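Local coordinates for protein thioredoxin peroxidase 2 (Plasmodium falciparum, PDB 2C0D) that probably reduces hydrogen peroxide and organic hydroperoxides as a mitochondrial thioredoxin-dependent 2-Cys peroxiredoxin, working through a peroxidatic cysteine that passes through a sulfenic acid, at residues F63-N67 with H104-K108; S100-H104 with T123-D127. One frame throughout, in Å; residues are numbered along the deposited sequence. Where two conformers were deposited one is given.

Contact 1: F63-N67 with H104-K108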
# COMPACT_ATOMS: atom_id res chain seq x y z
N PHE B 63 -11.35 -0.15 -3.80
CA PHE B 63 -12.09 1.13 -3.89
C PHE B 63 -11.68 1.88 -5.16
O PHE B 63 -10.51 1.81 -5.61
CB PHE B 63 -11.72 2.03 -2.72
CG PHE B 63 -12.28 1.57 -1.39
CD1 PHE B 63 -13.49 2.10 -0.91
CD2 PHE B 63 -11.57 0.67 -0.61
CE1 PHE B 63 -13.99 1.70 0.32
CE2 PHE B 63 -12.05 0.27 0.64
CZ PHE B 63 -13.25 0.81 1.12
N TYR B 64 -12.63 2.61 -5.75
CA TYR B 64 -12.28 3.38 -6.98
C TYR B 64 -13.29 4.50 -7.17
O TYR B 64 -14.40 4.45 -6.58
CB TYR B 64 -12.25 2.47 -8.23
CG TYR B 64 -13.54 1.71 -8.36
CD1 TYR B 64 -14.68 2.29 -8.98
CD2 TYR B 64 -13.66 0.43 -7.81
CE1 TYR B 64 -15.90 1.59 -9.03
CE2 TYR B 64 -14.87 -0.27 -7.85
CZ TYR B 64 -15.96 0.31 -8.45
OH TYR B 64 -17.13 -0.44 -8.45
N PRO B 65 -12.89 5.53 -7.93
CA PRO B 65 -13.76 6.64 -8.36
C PRO B 65 -14.46 6.34 -9.70
O PRO B 65 -13.91 5.62 -10.54
CB PRO B 65 -12.74 7.79 -8.54
CG PRO B 65 -11.54 7.10 -9.13
CD PRO B 65 -11.47 5.78 -8.31
N LEU B 66 -15.68 6.88 -9.85
CA LEU B 66 -16.40 6.82 -11.12
C LEU B 66 -16.56 8.18 -11.83
O LEU B 66 -17.20 8.24 -12.87
CB LEU B 66 -17.78 6.19 -10.94
CG LEU B 66 -17.82 4.68 -10.67
CD1 LEU B 66 -19.29 4.16 -10.72
CD2 LEU B 66 -16.96 3.88 -11.61
N ASN B 67 -15.95 9.23 -11.31
CA ASN B 67 -16.02 10.52 -12.03
C ASN B 67 -15.27 10.42 -13.36
O ASN B 67 -14.33 9.61 -13.49
CB ASN B 67 -15.54 11.68 -11.18
CG ASN B 67 -14.20 11.41 -10.57
OD1 ASN B 67 -13.18 11.54 -11.24
ND2 ASN B 67 -14.19 11.05 -9.28
N HIS B 104 -23.61 1.31 -11.08
CA HIS B 104 -22.82 0.08 -11.33
C HIS B 104 -23.40 -0.79 -12.43
O HIS B 104 -22.66 -1.27 -13.28
CB HIS B 104 -22.69 -0.73 -10.06
CG HIS B 104 -21.77 -0.08 -9.05
ND1 HIS B 104 -20.63 0.61 -9.41
CD2 HIS B 104 -21.81 -0.06 -7.70
CE1 HIS B 104 -20.01 1.03 -8.32
NE2 HIS B 104 -20.71 0.63 -7.27
N LEU B 105 -24.71 -0.98 -12.41
CA LEU B 105 -25.37 -1.78 -13.45
C LEU B 105 -25.10 -1.14 -14.83
O LEU B 105 -24.79 -1.83 -15.78
CB LEU B 105 -26.87 -1.90 -13.18
CG LEU B 105 -27.62 -2.68 -14.28
CD1 LEU B 105 -27.02 -4.11 -14.43
CD2 LEU B 105 -29.12 -2.64 -13.89
N ALA B 106 -25.27 0.18 -14.93
CA ALA B 106 -25.00 0.90 -16.18
C ALA B 106 -23.55 0.70 -16.66
O ALA B 106 -23.30 0.52 -17.86
CB ALA B 106 -25.29 2.37 -15.99
N TRP B 107 -22.61 0.68 -15.72
CA TRP B 107 -21.18 0.49 -16.08
C TRP B 107 -20.95 -0.94 -16.61
O TRP B 107 -20.18 -1.15 -17.59
CB TRP B 107 -20.32 0.75 -14.85
CG TRP B 107 -18.90 1.16 -15.17
CD1 TRP B 107 -18.42 1.76 -16.31
CD2 TRP B 107 -17.80 1.08 -14.27
NE1 TRP B 107 -17.07 2.04 -16.17
CE2 TRP B 107 -16.67 1.62 -14.92
CE3 TRP B 107 -17.66 0.57 -12.98
CZ2 TRP B 107 -15.40 1.67 -14.32
CZ3 TRP B 107 -16.35 0.61 -12.37
CH2 TRP B 107 -15.27 1.17 -13.06
N LYS B 108 -21.62 -1.92 -16.01
CA LYS B 108 -21.52 -3.32 -16.44
C LYS B 108 -22.15 -3.52 -17.81
O LYS B 108 -21.63 -4.28 -18.65
CB LYS B 108 -22.18 -4.26 -15.45
CG LYS B 108 -21.40 -4.35 -14.13
CD LYS B 108 -22.06 -5.28 -13.10
CE LYS B 108 -21.81 -6.73 -13.46
NZ LYS B 108 -22.55 -7.65 -12.50
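Tyr64 reaches from the loop after strand 58-63 to helix 101-109, where two side chains one turn apart, His104 and Trp107, receive it. Its CG sits between the backbone N and the carbonyl carbon (chi1 54°), and the ring thus directed extends past the indole, the two side chains running in opposite senses. The touch is made by one flank of the phenol: CE1 lies 3.5 Å from Trp107 CZ3. The centroids of the phenol and of the indole's six-membered ring are 5.5 Å apart and the planes meet at 41°, too inclined for a stack and too shallow for a T-shape. At the end of the phenol, the hydroxyl oxygen OH comes within 3.2 Å of His104 CE1, a carbon between the two ring nitrogens, so this is an oblique approach of a hydroxyl oxygen to a ring C-H rather than a conventional bond.

Two residues on, Leu66 divides its methyls between the same partners. Its CD2 stands over a face of Trp107 in a CH-pi contact, 3.5 Å from the centroid of the six-membered ring and only 14° off the normal. The other methyl, CD1, lies 4.0 Å from His104 CE1. Leu66 CG, meanwhile, lies at the edge of the Tyr64 ring, in its plane.

The indole thus meets a methyl and an aromatic flank, and its NE1 makes a weak hydrogen bond with Gly115 O. Its side chain is about 6 Å from that of Cys72, the predicted peroxidatic cysteine. Cohesion here rests on dispersion and weak CH interactions, with His104 ND1 buried without a polar partner, which implies a largely apolar contact between the helix and the loop leading to that cysteine.

Contact 2: S100-H104 with T123-D127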
# COMPACT_ATOMS: atom_id res chain seq x y z
N SER B 100 -24.34 4.71 -7.01
CA SER B 100 -25.52 3.88 -6.73
C SER B 100 -25.49 2.52 -7.44
O SER B 100 -24.69 2.30 -8.37
CB SER B 100 -26.77 4.63 -7.20
OG SER B 100 -26.73 4.78 -8.62
N VAL B 101 -26.41 1.63 -7.03
CA VAL B 101 -26.53 0.32 -7.69
C VAL B 101 -26.84 0.52 -9.18
O VAL B 101 -26.27 -0.16 -10.01
CB VAL B 101 -27.55 -0.59 -6.99
CG1 VAL B 101 -27.70 -1.91 -7.73
CG2 VAL B 101 -27.06 -0.85 -5.54
N TYR B 102 -27.71 1.50 -9.49
CA TYR B 102 -28.02 1.81 -10.90
C TYR B 102 -26.73 2.16 -11.66
O TYR B 102 -26.48 1.65 -12.74
CB TYR B 102 -28.98 3.01 -11.02
CG TYR B 102 -29.25 3.30 -12.45
CD1 TYR B 102 -30.30 2.62 -13.11
CD2 TYR B 102 -28.48 4.21 -13.15
CE1 TYR B 102 -30.57 2.87 -14.46
CE2 TYR B 102 -28.73 4.47 -14.52
CZ TYR B 102 -29.76 3.78 -15.15
OH TYR B 102 -30.02 4.01 -16.48
N SER B 103 -25.91 3.03 -11.06
CA SER B 103 -24.66 3.45 -11.72
C SER B 103 -23.74 2.24 -12.03
O SER B 103 -23.15 2.17 -13.11
CB SER B 103 -23.90 4.47 -10.83
OG SER B 103 -24.61 5.74 -10.84
N HIS B 104 -23.61 1.31 -11.08
CA HIS B 104 -22.82 0.08 -11.33
C HIS B 104 -23.40 -0.79 -12.43
O HIS B 104 -22.66 -1.27 -13.28
CB HIS B 104 -22.69 -0.73 -10.06
CG HIS B 104 -21.77 -0.08 -9.05
ND1 HIS B 104 -20.63 0.61 -9.41
CD2 HIS B 104 -21.81 -0.06 -7.70
CE1 HIS B 104 -20.01 1.03 -8.32
NE2 HIS B 104 -20.71 0.63 -7.27
N THR B 123 -18.80 -8.99 -6.98
CA THR B 123 -19.76 -8.02 -6.45
C THR B 123 -19.23 -6.58 -6.40
O THR B 123 -18.10 -6.34 -5.97
CB THR B 123 -20.17 -8.47 -5.04
OG1 THR B 123 -20.83 -9.75 -5.15
CG2 THR B 123 -21.14 -7.44 -4.35
N LEU B 124 -20.07 -5.63 -6.84
CA LEU B 124 -19.80 -4.21 -6.78
C LEU B 124 -20.69 -3.59 -5.69
O LEU B 124 -21.93 -3.75 -5.71
CB LEU B 124 -20.07 -3.53 -8.13
CG LEU B 124 -19.25 -4.06 -9.34
CD1 LEU B 124 -19.71 -3.29 -10.58
CD2 LEU B 124 -17.76 -3.81 -9.13
N VAL B 125 -20.07 -2.92 -4.73
CA VAL B 125 -20.78 -2.45 -3.55
C VAL B 125 -21.00 -0.96 -3.66
O VAL B 125 -20.09 -0.19 -4.00
CB VAL B 125 -19.91 -2.67 -2.29
CG1 VAL B 125 -20.65 -2.17 -1.01
CG2 VAL B 125 -19.60 -4.14 -2.17
N SER B 126 -22.22 -0.55 -3.30
CA SER B 126 -22.57 0.87 -3.31
C SER B 126 -22.41 1.54 -1.94
O SER B 126 -23.25 1.35 -1.03
CB SER B 126 -23.99 1.03 -3.83
OG SER B 126 -23.96 0.96 -5.24
N ASP B 127 -21.35 2.34 -1.80
CA ASP B 127 -21.07 3.10 -0.55
C ASP B 127 -21.83 4.45 -0.59
O ASP B 127 -21.23 5.53 -0.55
CB ASP B 127 -19.56 3.31 -0.39
CG ASP B 127 -19.19 4.05 0.91
OD1 ASP B 127 -19.97 4.01 1.89
OD2 ASP B 127 -18.06 4.60 0.95
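Apolar contact comes first where Leu124 meets His104. The CB of Leu124 stands over one face of the imidazole, 4.1 Å from its centroid and 19° off the normal, a CH-pi contact offset toward the CG-CD2 bond of the ring; Leu124 CD1 continues the cover along His104 CB at 4.0 Å.

Among the polar contacts, His104 NE2 gives a weak hydrogen bond to Val125 O, 3.4 Å long and bent to 146°, with the oxygen at the ring's edge, near its plane. The same imidazole therefore offers a face to one strand residue and an edge to the next. In the conformer given, Ser126 OG comes within 3.1 Å of Val101 N, but the angle is poor; its hydrogen bond is with Asp99 O, just before the helix. A methyl meets the same hydroxyl oxygen: Val101 CG2, anti to the carbonyl carbon and so turned to Ser126, rests 3.6 Å from Ser126 OG. The helix start is held from within as well, since Ser100 is the N-cap and its OG accepts from Ser103 N at 3.1 Å.

These contacts join helix 101-109 to strand 123-126, the last two elements of a beta-alpha-beta unit begun by strand 91-97. Strand 123-126 runs between that parallel partner and antiparallel strand 35-39, whose Gln37 and Leu39 also touch Val101.

How the contacts relate
Read from the N terminus, strand 58-63 leads into the loop that opens contact 1; the chain then passes through helices 73-81 and 83-88 and strand 91-97 before helix 101-109 closes that long excursion. Contact 2 opens on the first turn of this helix and closes at strand 123-126, after a shorter one. The two spans overlap over residues 100-108 and share His104, so they interlock instead of nesting, and their centres lie 7 Å apart. Direct packing also bridges them: Tyr64 OH is 3.5 Å from Leu124 CD2. Together they join one helix of the thioredoxin-like fold to the central sheet and to the loop after strand 58-63, which runs on to Cys72 just before helix 73-81.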